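Local coordinates for sporulation inhibitor of replication protein SirA (Bacillus subtilis, PDB 4TPS) that inhibits the initiation of DNA replication during sporulation, probably by binding domain I of DnaA, and so enforces diploidy, at residues Y12-K17 with K53-I58. Sequence-based numbering, arbitrary orientation.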
loop_
_atom_site.group_PDB
_atom_site.type_symbol
_atom_site.label_atom_id
_atom_site.label_comp_id
_atom_site.label_asym_id
_atom_site.label_seq_id
_atom_site.Cartn_x
_atom_site.Cartn_y
_atom_site.Cartn_z
ATOM N N TYR A 12 2.765 12.887 0.529
ATOM C CA TYR A 12 1.899 11.883 1.144
ATOM C C TYR A 12 2.832 10.799 1.674
ATOM O O TYR A 12 3.689 10.284 0.929
ATOM C CB TYR A 12 0.943 11.353 0.100
ATOM C CG TYR A 12 -0.053 12.364 -0.362
ATOM C CD1 TYR A 12 0.267 13.261 -1.324
ATOM C CD2 TYR A 12 -1.323 12.396 0.149
ATOM C CE1 TYR A 12 -0.666 14.187 -1.794
ATOM C CE2 TYR A 12 -2.236 13.293 -0.284
ATOM C CZ TYR A 12 -1.920 14.198 -1.279
ATOM O OH TYR A 12 -2.927 15.130 -1.647
ATOM N N THR A 13 2.702 10.514 2.970
ATOM C CA THR A 13 3.631 9.630 3.665
ATOM C C THR A 13 2.849 8.512 4.308
ATOM O O THR A 13 1.845 8.747 4.993
ATOM C CB THR A 13 4.465 10.396 4.666
ATOM O OG1 THR A 13 5.143 11.486 4.022
ATOM C CG2 THR A 13 5.528 9.540 5.300
ATOM N N TYR A 14 3.231 7.276 3.947
ATOM C CA TYR A 14 2.589 6.064 4.520
ATOM C C TYR A 14 3.607 5.200 5.248
ATOM O O TYR A 14 4.792 5.213 4.934
ATOM C CB TYR A 14 1.947 5.233 3.386
ATOM C CG TYR A 14 0.704 5.835 2.786
ATOM C CD1 TYR A 14 0.785 6.799 1.770
ATOM C CD2 TYR A 14 -0.537 5.381 3.151
ATOM C CE1 TYR A 14 -0.362 7.299 1.177
ATOM C CE2 TYR A 14 -1.709 5.879 2.566
ATOM C CZ TYR A 14 -1.613 6.851 1.593
ATOM O OH TYR A 14 -2.723 7.347 1.017
ATOM N N LEU A 15 3.100 4.478 6.256
ATOM C CA LEU A 15 3.872 3.536 7.038
ATOM C C LEU A 15 3.672 2.151 6.390
ATOM O O LEU A 15 2.569 1.561 6.484
ATOM C CB LEU A 15 3.384 3.543 8.472
ATOM C CG LEU A 15 4.208 2.730 9.444
ATOM C CD1 LEU A 15 5.679 3.054 9.352
ATOM C CD2 LEU A 15 3.690 2.881 10.866
ATOM N N ILE A 16 4.678 1.703 5.669
ATOM C CA ILE A 16 4.567 0.477 4.837
ATOM C C ILE A 16 4.858 -0.750 5.727
ATOM O O ILE A 16 5.756 -0.750 6.561
ATOM C CB ILE A 16 5.555 0.493 3.650
ATOM C CG1 ILE A 16 5.452 1.783 2.823
ATOM C CG2 ILE A 16 5.390 -0.755 2.765
ATOM C CD1 ILE A 16 4.079 2.060 2.295
ATOM N N LYS A 17 4.050 -1.804 5.557
ATOM C CA LYS A 17 4.343 -3.038 6.236
ATOM C C LYS A 17 5.631 -3.631 5.759
ATOM O O LYS A 17 5.983 -3.623 4.548
ATOM C CB LYS A 17 3.201 -4.011 6.041
ATOM C CG LYS A 17 1.909 -3.683 6.774
ATOM C CD LYS A 17 0.850 -4.741 6.553
ATOM C CE LYS A 17 -0.427 -4.544 7.361
ATOM N NZ LYS A 17 -1.385 -5.609 6.968
ATOM N N LYS A 53 -8.303 -0.851 -1.419
ATOM C CA LYS A 53 -8.172 -2.060 -0.597
ATOM C C LYS A 53 -6.708 -2.536 -0.468
ATOM O O LYS A 53 -6.250 -2.899 0.598
ATOM C CB LYS A 53 -9.078 -3.171 -1.147
ATOM C CG LYS A 53 -9.465 -4.136 -0.108
ATOM C CD LYS A 53 -10.746 -4.911 -0.479
ATOM C CE LYS A 53 -11.969 -4.554 0.398
ATOM N NZ LYS A 53 -11.972 -5.112 1.802
ATOM N N GLN A 54 -5.982 -2.509 -1.565
ATOM C CA GLN A 54 -4.613 -2.863 -1.581
ATOM C C GLN A 54 -3.777 -1.949 -0.690
ATOM O O GLN A 54 -2.930 -2.412 0.112
ATOM C CB GLN A 54 -4.083 -2.867 -2.994
ATOM C CG GLN A 54 -4.703 -3.957 -3.885
ATOM C CD GLN A 54 -4.354 -3.901 -5.341
ATOM O OE1 GLN A 54 -3.859 -2.913 -5.857
ATOM N NE2 GLN A 54 -4.691 -4.976 -6.055
ATOM N N ILE A 55 -3.986 -0.630 -0.850
ATOM C CA ILE A 55 -3.293 0.343 0.028
ATOM C C ILE A 55 -3.559 0.104 1.495
ATOM O O ILE A 55 -2.619 0.090 2.315
ATOM C CB ILE A 55 -3.663 1.777 -0.403
ATOM C CG1 ILE A 55 -2.901 2.071 -1.701
ATOM C CG2 ILE A 55 -3.321 2.780 0.690
ATOM C CD1 ILE A 55 -3.357 3.346 -2.350
ATOM N N GLN A 56 -4.801 -0.176 1.854
ATOM C CA GLN A 56 -5.142 -0.486 3.251
ATOM C C GLN A 56 -4.358 -1.747 3.763
ATOM O O GLN A 56 -3.863 -1.792 4.888
ATOM C CB GLN A 56 -6.675 -0.681 3.378
ATOM C CG GLN A 56 -7.464 0.638 3.153
ATOM C CD GLN A 56 -9.011 0.513 3.066
ATOM O OE1 GLN A 56 -9.598 -0.570 2.811
ATOM N NE2 GLN A 56 -9.684 1.654 3.257
ATOM N N TYR A 57 -4.239 -2.744 2.903
ATOM C CA TYR A 57 -3.575 -3.982 3.231
ATOM C C TYR A 57 -2.078 -3.850 3.448
ATOM O O TYR A 57 -1.514 -4.453 4.378
ATOM C CB TYR A 57 -3.932 -5.049 2.191
ATOM C CG TYR A 57 -3.505 -6.456 2.590
ATOM C CD1 TYR A 57 -2.196 -6.899 2.434
ATOM C CD2 TYR A 57 -4.415 -7.338 3.141
ATOM C CE1 TYR A 57 -1.822 -8.214 2.822
ATOM C CE2 TYR A 57 -4.055 -8.627 3.513
ATOM C CZ TYR A 57 -2.779 -9.059 3.356
ATOM O OH TYR A 57 -2.377 -10.340 3.679
ATOM N N ILE A 58 -1.398 -3.039 2.628
ATOM C CA ILE A 58 0.061 -3.007 2.652
ATOM C C ILE A 58 0.626 -1.949 3.605
ATOM O O ILE A 58 1.818 -1.847 3.733
ATOM C CB ILE A 58 0.671 -2.801 1.234
ATOM C CG1 ILE A 58 0.409 -1.369 0.704
ATOM C CG2 ILE A 58 0.114 -3.861 0.244
ATOM C CD1 ILE A 58 1.243 -1.073 -0.543
HETATM O O HOH W 1 -3.593 -3.114 7.302
#
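K17, just after the strand residues 12-16, and I58 of helix 45-58 bring their backbones together, their CA atoms 5.6 Å apart. The strand and helix segments run at 59° to each other, with axes 9.1 Å apart at closest. The backbone N of K17 gives a nearly straight hydrogen bond to I58 O (2.9 Å, N-H...O angle 171°), a main-chain link from the N-cap position of helix 18-23 to helix 45-58. Beyond it, the K17 side chain lies along the Y57 and I58 carbonyls. With CG beside its own backbone N (chi1 -71°) and the chain extended from there, CB and CG pass the I58 carbonyl and NZ reaches Y57 O at 2.8 Å, in the carbonyl plane. The ammonium also stands over the face of the Y57 ring, a cation-pi contact 4.9 Å from NZ to the ring centroid, and a water accepting weakly from NZ donates to Q56 O. Nearer the core, Y14 crosses I55 at about a right angle, Y14 CE2 meeting I55 CG2 at 4.0 Å; F35 of helix 28-39 touches both residues, and H39 holds the Y14 hydroxyl. With an alanine at K17, Y57 O is likely to lose its ammonium donor and the Y57 ring its cation, while the backbone bond could persist. The lysine's positive charge sits beside the carbonyl oxygens of Y57 and, through the water, Q56, where the helix dipole would probably favour it. The Y57 hydroxyl bonds a polar side chain of another protein's chain, and the lysine over its ring may help to fix that ring's position.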